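L-lysine 6-oxidase (Marinomonas mediterranea, PDB 3WEU) oxidises the epsilon-amino group of L-lysine with a cysteine tryptophylquinone cofactor, releasing ammonium and hydrogen peroxide, the latter giving it antibacterial activity. Local coordinates at residues G30-E35 / V47-E52; Q348-V353 / P360-M365. All coordinates share one frame; numbering follows the deposited sequence.

Contact 1. Residues G30-E35 / V47-E52; sequences GGLPYE and VNFKDE. With EDO (1,2-ethanediol), chain L.
Glu-35 reaches across to the backbone of Val-47, while Leu-32 and Pro-33 meet the ring of Phe-49. The contact joins strand 34-36 and the loop just before it to the loop that leads from strand 42-43 to strand 58-66. The chain of Glu-35 is bent at its second torsion (chi2 -62°), which brings OE2 to the backbone N of Val-47. Glu-35 OE2 accepts from Val-47 N at 2.8 Å, in a nearly straight bond (168°). It does so through its anti lone pair, the one directed away from OE1. OE1 is held by a salt bridge to Arg-57, which also donates to the carbonyl of Asn-48. A water accepts from Asn-48 N at 2.9 Å and makes only a weak bond to Glu-35 OE2.

The second patch is apolar. Leu-32 CD2 meets the edge of the Phe-49 ring, near its plane, 4.0 Å from CZ. Pro-33 CG comes obliquely to Phe-49 CE2, also at 4.0 Å. The same ring stacks with Phe-631. The contact thus has two small patches, one polar, a backbone-to-carboxylate hydrogen bond at a partly exposed glutamate, and one apolar and buried. With Arg-57 on one oxygen and a backbone N-H on the other, Glu-35 is probably held as a carboxylate.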
loop_
_atom_site.group_PDB
_atom_site.type_symbol
_atom_site.label_atom_id
_atom_site.label_comp_id
_atom_site.label_asym_id
_atom_site.label_seq_id
_atom_site.Cartn_x
_atom_site.Cartn_y
_atom_site.Cartn_z
ATOM N N GLY A 30 -33.996 -18.966 -17.352
ATOM C CA GLY A 30 -34.088 -19.538 -15.992
ATOM C C GLY A 30 -33.769 -21.043 -15.980
ATOM O O GLY A 30 -33.928 -21.680 -14.971
ATOM N N GLY A 31 -33.314 -21.561 -17.129
ATOM C CA GLY A 31 -33.040 -22.954 -17.287
ATOM C C GLY A 31 -31.675 -23.322 -16.795
ATOM O O GLY A 31 -30.716 -22.518 -16.902
ATOM N N LEU A 32 -31.535 -24.538 -16.270
ATOM C CA LEU A 32 -30.209 -25.036 -15.934
ATOM C C LEU A 32 -29.403 -25.365 -17.204
ATOM O O LEU A 32 -29.970 -25.707 -18.203
ATOM C CB LEU A 32 -30.318 -26.274 -15.052
ATOM C CG LEU A 32 -30.798 -26.102 -13.623
ATOM C CD1 LEU A 32 -31.041 -27.451 -12.926
ATOM C CD2 LEU A 32 -29.801 -25.356 -12.776
ATOM N N PRO A 33 -28.104 -25.236 -17.176
ATOM C CA PRO A 33 -27.253 -25.780 -18.242
ATOM C C PRO A 33 -27.248 -27.313 -18.185
ATOM O O PRO A 33 -27.773 -27.910 -17.240
ATOM C CB PRO A 33 -25.876 -25.228 -17.913
ATOM C CG PRO A 33 -25.912 -25.126 -16.433
ATOM C CD PRO A 33 -27.312 -24.698 -16.082
ATOM N N TYR A 34 -26.722 -27.951 -19.244
ATOM C CA TYR A 34 -26.907 -29.375 -19.479
ATOM C C TYR A 34 -25.645 -30.166 -19.482
ATOM O O TYR A 34 -24.638 -29.738 -20.002
ATOM C CB TYR A 34 -27.567 -29.606 -20.866
ATOM C CG TYR A 34 -29.026 -29.527 -20.791
ATOM C CD1 TYR A 34 -29.689 -28.273 -20.660
ATOM C CD2 TYR A 34 -29.774 -30.681 -20.763
ATOM C CE1 TYR A 34 -31.058 -28.223 -20.523
ATOM C CE2 TYR A 34 -31.139 -30.646 -20.575
ATOM C CZ TYR A 34 -31.761 -29.419 -20.478
ATOM O OH TYR A 34 -33.082 -29.461 -20.368
ATOM N N GLU A 35 -25.710 -31.356 -18.884
ATOM C CA GLU A 35 -24.712 -32.362 -19.147
ATOM C C GLU A 35 -24.850 -32.783 -20.606
ATOM O O GLU A 35 -25.873 -32.473 -21.289
ATOM C CB GLU A 35 -24.913 -33.571 -18.237
ATOM C CG GLU A 35 -24.816 -33.317 -16.744
ATOM C CD GLU A 35 -23.484 -32.827 -16.253
ATOM O OE1 GLU A 35 -22.448 -33.150 -16.901
ATOM O OE2 GLU A 35 -23.484 -32.217 -15.161
ATOM N N VAL A 47 -25.462 -31.848 -13.143
ATOM C CA VAL A 47 -25.380 -32.450 -11.839
ATOM C C VAL A 47 -24.562 -31.516 -10.970
ATOM O O VAL A 47 -25.151 -30.881 -10.109
ATOM C CB VAL A 47 -24.776 -33.861 -11.933
ATOM C CG1 VAL A 47 -24.639 -34.475 -10.552
ATOM C CG2 VAL A 47 -25.627 -34.736 -12.871
ATOM N N ASN A 48 -23.239 -31.436 -11.144
ATOM C CA ASN A 48 -22.428 -30.469 -10.411
ATOM C C ASN A 48 -21.859 -29.360 -11.279
ATOM O O ASN A 48 -21.382 -29.645 -12.359
ATOM C CB ASN A 48 -21.288 -31.171 -9.696
ATOM C CG ASN A 48 -21.770 -32.126 -8.595
ATOM O OD1 ASN A 48 -22.761 -31.926 -7.938
ATOM N ND2 ASN A 48 -21.081 -33.191 -8.464
ATOM N N PHE A 49 -21.892 -28.121 -10.802
ATOM C CA PHE A 49 -21.365 -27.031 -11.577
ATOM C C PHE A 49 -19.835 -27.022 -11.558
ATOM O O PHE A 49 -19.184 -26.420 -12.448
ATOM C CB PHE A 49 -21.836 -25.714 -10.987
ATOM C CG PHE A 49 -23.284 -25.460 -11.159
ATOM C CD1 PHE A 49 -24.166 -25.612 -10.094
ATOM C CD2 PHE A 49 -23.772 -25.023 -12.416
ATOM C CE1 PHE A 49 -25.534 -25.337 -10.250
ATOM C CE2 PHE A 49 -25.152 -24.739 -12.549
ATOM C CZ PHE A 49 -26.005 -24.923 -11.490
ATOM N N LYS A 50 -19.278 -27.627 -10.512
ATOM C CA LYS A 50 -17.836 -27.634 -10.291
ATOM C C LYS A 50 -17.329 -29.071 -10.381
ATOM O O LYS A 50 -18.058 -30.023 -10.140
ATOM C CB LYS A 50 -17.457 -27.089 -8.923
ATOM C CG LYS A 50 -17.935 -25.664 -8.680
ATOM C CD LYS A 50 -17.262 -25.085 -7.477
ATOM C CE LYS A 50 -17.859 -23.748 -7.067
ATOM N NZ LYS A 50 -17.260 -23.160 -5.891
ATOM N N ASP A 51 -16.077 -29.218 -10.740
ATOM C CA ASP A 51 -15.475 -30.553 -10.736
ATOM C C ASP A 51 -15.057 -30.921 -9.344
ATOM O O ASP A 51 -15.290 -30.196 -8.366
ATOM C CB ASP A 51 -14.296 -30.586 -11.725
ATOM C CG ASP A 51 -13.127 -29.797 -11.299
ATOM O OD1 ASP A 51 -12.999 -29.307 -10.157
ATOM O OD2 ASP A 51 -12.258 -29.623 -12.149
ATOM N N GLU A 52 -14.419 -32.083 -9.209
ATOM C CA GLU A 52 -14.088 -32.580 -7.882
ATOM C C GLU A 52 -13.108 -31.740 -7.151
ATOM O O GLU A 52 -13.113 -31.744 -5.939
ATOM C CB GLU A 52 -13.581 -34.041 -7.946
ATOM C CG GLU A 52 -14.736 -35.004 -8.167
ATOM C CD GLU A 52 -14.363 -36.451 -7.845
ATOM O OE1 GLU A 52 -13.172 -36.822 -8.015
ATOM O OE2 GLU A 52 -15.258 -37.212 -7.403
HETATM C C1 EDO L . -15.152 -34.550 -12.399
HETATM O O1 EDO L . -14.305 -33.925 -11.467
HETATM C C2 EDO L . -16.521 -34.052 -12.141
HETATM O O2 EDO L . -16.768 -32.992 -13.098
HETATM O O HOH W 1 -21.379 -33.153 -12.554
#

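Contact 2. Residues Q348-V353 / P360-M365; sequences QLDNKV and PQQVLM. With EDO (1,2-ethanediol), chain N.
A 3-10 turn, residues 360-362, held by the carboxylate of Asp-350, joins the two arms of the loop between helix 336-344 and strand 381-382. Val-363 N donates to Pro-360 O across the turn. Asp-350 is the side chain that grips it. Asp-350 OD1 accepts from Gln-361 N at 2.8 Å, on the syn side and 21° out of the carboxylate plane. Asp-350 OD2 accepts from Gln-362 NE2 at 2.9 Å, again on the syn side. The carboxylate and the Gln-362 amide stand 75° apart, yet OD2 lies close to the plane of that amide. Gln-362 gets there by a bend at its second torsion (chi2 58°). Its amide is anchored further by Tyr-357 O and Lys-401 N.

Gln-361 returns the bond. Its chain runs extended beyond CG, and Gln-361 OE1 accepts from Asp-350 N at 2.9 Å, in the carbonyl plane and on a lone pair. Its NE2 donates to Phe-402 O, so the amide also links the turn to strand 400-402. The ring of Pro-360 lies against Gln-348, with Pro-360 CG 4.0 Å from Gln-348 CB. Gln-348 O is buried here with no polar partner. Further along, Asn-351 OD1 closes an Asx turn by accepting from Val-353 N at 3.0 Å, with the donor lying well above the carbonyl plane.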
loop_
_atom_site.group_PDB
_atom_site.type_symbol
_atom_site.label_atom_id
_atom_site.label_comp_id
_atom_site.label_asym_id
_atom_site.label_seq_id
_atom_site.Cartn_x
_atom_site.Cartn_y
_atom_site.Cartn_z
ATOM N N GLN A 348 -42.155 5.069 -13.392
ATOM C CA GLN A 348 -42.104 5.438 -14.796
ATOM C C GLN A 348 -40.640 5.628 -15.169
ATOM O O GLN A 348 -39.774 5.828 -14.284
ATOM C CB GLN A 348 -42.942 6.709 -14.992
ATOM C CG GLN A 348 -44.429 6.492 -14.729
ATOM C CD GLN A 348 -45.115 5.675 -15.828
ATOM O OE1 GLN A 348 -44.909 5.919 -16.994
ATOM N NE2 GLN A 348 -45.830 4.647 -15.458
ATOM N N LEU A 349 -40.341 5.571 -16.473
ATOM C CA LEU A 349 -38.984 5.787 -16.963
ATOM C C LEU A 349 -38.583 7.241 -17.016
ATOM O O LEU A 349 -39.404 8.049 -17.421
ATOM C CB LEU A 349 -38.728 5.197 -18.357
ATOM C CG LEU A 349 -38.537 3.668 -18.385
ATOM C CD1 LEU A 349 -39.845 2.971 -18.048
ATOM C CD2 LEU A 349 -38.053 3.219 -19.762
ATOM N N ASP A 350 -37.343 7.549 -16.637
ATOM C CA ASP A 350 -36.828 8.894 -16.845
ATOM C C ASP A 350 -36.707 9.144 -18.355
ATOM O O ASP A 350 -36.462 8.233 -19.142
ATOM C CB ASP A 350 -35.420 9.060 -16.267
ATOM C CG ASP A 350 -35.417 9.226 -14.770
ATOM O OD1 ASP A 350 -36.498 9.109 -14.178
ATOM O OD2 ASP A 350 -34.323 9.425 -14.179
ATOM N N ASN A 351 -36.821 10.409 -18.760
ATOM C CA ASN A 351 -36.426 10.759 -20.124
ATOM C C ASN A 351 -34.880 10.635 -20.250
ATOM O O ASN A 351 -34.104 10.348 -19.282
ATOM C CB ASN A 351 -36.921 12.177 -20.430
ATOM C CG ASN A 351 -36.190 13.220 -19.616
ATOM O OD1 ASN A 351 -35.030 13.006 -19.225
ATOM N ND2 ASN A 351 -36.850 14.347 -19.340
ATOM N N LYS A 352 -34.391 10.720 -21.453
ATOM C CA LYS A 352 -32.951 10.631 -21.641
ATOM C C LYS A 352 -32.382 12.008 -21.984
ATOM O O LYS A 352 -31.549 12.141 -22.875
ATOM C CB LYS A 352 -32.622 9.575 -22.619
ATOM C CG LYS A 352 -32.805 8.165 -21.881
ATOM C CD LYS A 352 -32.167 7.069 -22.666
ATOM C CE LYS A 352 -32.169 5.715 -22.005
ATOM N NZ LYS A 352 -33.522 5.323 -21.631
ATOM N N VAL A 353 -32.679 12.951 -21.103
ATOM C CA VAL A 353 -32.282 14.373 -21.277
ATOM C C VAL A 353 -31.206 14.680 -20.275
ATOM O O VAL A 353 -31.356 14.412 -19.122
ATOM C CB VAL A 353 -33.449 15.314 -21.040
ATOM C CG1 VAL A 353 -33.006 16.795 -21.110
ATOM C CG2 VAL A 353 -34.486 15.048 -22.111
ATOM N N PRO A 360 -38.847 10.492 -12.307
ATOM C CA PRO A 360 -39.363 9.396 -11.490
ATOM C C PRO A 360 -38.300 8.406 -10.925
ATOM O O PRO A 360 -38.571 7.806 -9.869
ATOM C CB PRO A 360 -40.331 8.650 -12.427
ATOM C CG PRO A 360 -40.521 9.571 -13.621
ATOM C CD PRO A 360 -39.455 10.567 -13.644
ATOM N N GLN A 361 -37.194 8.174 -11.626
ATOM C CA GLN A 361 -36.189 7.206 -11.123
ATOM C C GLN A 361 -35.322 7.763 -10.012
ATOM O O GLN A 361 -34.526 7.026 -9.455
ATOM C CB GLN A 361 -35.392 6.622 -12.277
ATOM C CG GLN A 361 -36.307 5.771 -13.165
ATOM C CD GLN A 361 -35.597 5.089 -14.291
ATOM O OE1 GLN A 361 -35.774 5.426 -15.497
ATOM N NE2 GLN A 361 -34.865 4.071 -13.940
ATOM N N GLN A 362 -35.514 9.046 -9.647
ATOM C CA GLN A 362 -34.904 9.636 -8.467
ATOM C C GLN A 362 -35.787 9.580 -7.251
ATOM O O GLN A 362 -35.383 10.041 -6.188
ATOM C CB GLN A 362 -34.386 11.074 -8.771
ATOM C CG GLN A 362 -33.055 11.098 -9.459
ATOM C CD GLN A 362 -33.074 10.335 -10.795
ATOM O OE1 GLN A 362 -32.634 9.198 -10.898
ATOM N NE2 GLN A 362 -33.606 10.963 -11.812
ATOM N N VAL A 363 -37.009 9.040 -7.400
ATOM C CA VAL A 363 -37.946 8.897 -6.332
ATOM C C VAL A 363 -37.880 7.479 -5.762
ATOM O O VAL A 363 -38.072 6.489 -6.458
ATOM C CB VAL A 363 -39.377 9.177 -6.812
ATOM C CG1 VAL A 363 -40.356 9.163 -5.662
ATOM C CG2 VAL A 363 -39.461 10.580 -7.459
ATOM N N LEU A 364 -37.646 7.401 -4.470
ATOM C CA LEU A 364 -37.568 6.093 -3.821
ATOM C C LEU A 364 -38.947 5.575 -3.485
ATOM O O LEU A 364 -39.279 4.482 -3.873
ATOM C CB LEU A 364 -36.791 6.219 -2.531
ATOM C CG LEU A 364 -36.820 4.999 -1.629
ATOM C CD1 LEU A 364 -36.109 3.885 -2.352
ATOM C CD2 LEU A 364 -36.170 5.280 -0.271
ATOM N N MET A 365 -39.727 6.349 -2.719
ATOM C CA MET A 365 -40.974 5.865 -2.076
ATOM C C MET A 365 -42.240 6.394 -2.755
ATOM O O MET A 365 -42.221 7.477 -3.365
ATOM C CB MET A 365 -41.081 6.299 -0.606
ATOM C CG MET A 365 -39.992 5.867 0.314
ATOM S SD MET A 365 -39.961 4.066 0.402
ATOM C CE MET A 365 -38.918 3.861 1.829
HETATM C C1 EDO N . -36.746 5.293 -24.185
HETATM O O1 EDO N . -35.554 5.986 -23.728
HETATM C C2 EDO N . -36.932 3.880 -23.635
HETATM O O2 EDO N . -35.724 3.372 -23.088
#

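Overall arrangement
Contact 1 and contact 2 lie on opposite sides of the chain's centre. Their centres are 39 Å apart, and their nearest atoms about 23 Å, so they do not touch. They follow in series: contact 1 closes near the start of the chain, and contact 2 opens some 300 residues later. Contact 1 belongs to the N-terminal family region and joins strand 34-36 to the loop before strand 58-66, a member of the large mixed sheet. Contact 2 closes a loop after helix 336-344, beside strand 400-402 and helix 407-418. Each ties nearby parts of the chain together, so the two are separate local closures in different parts of the subunit.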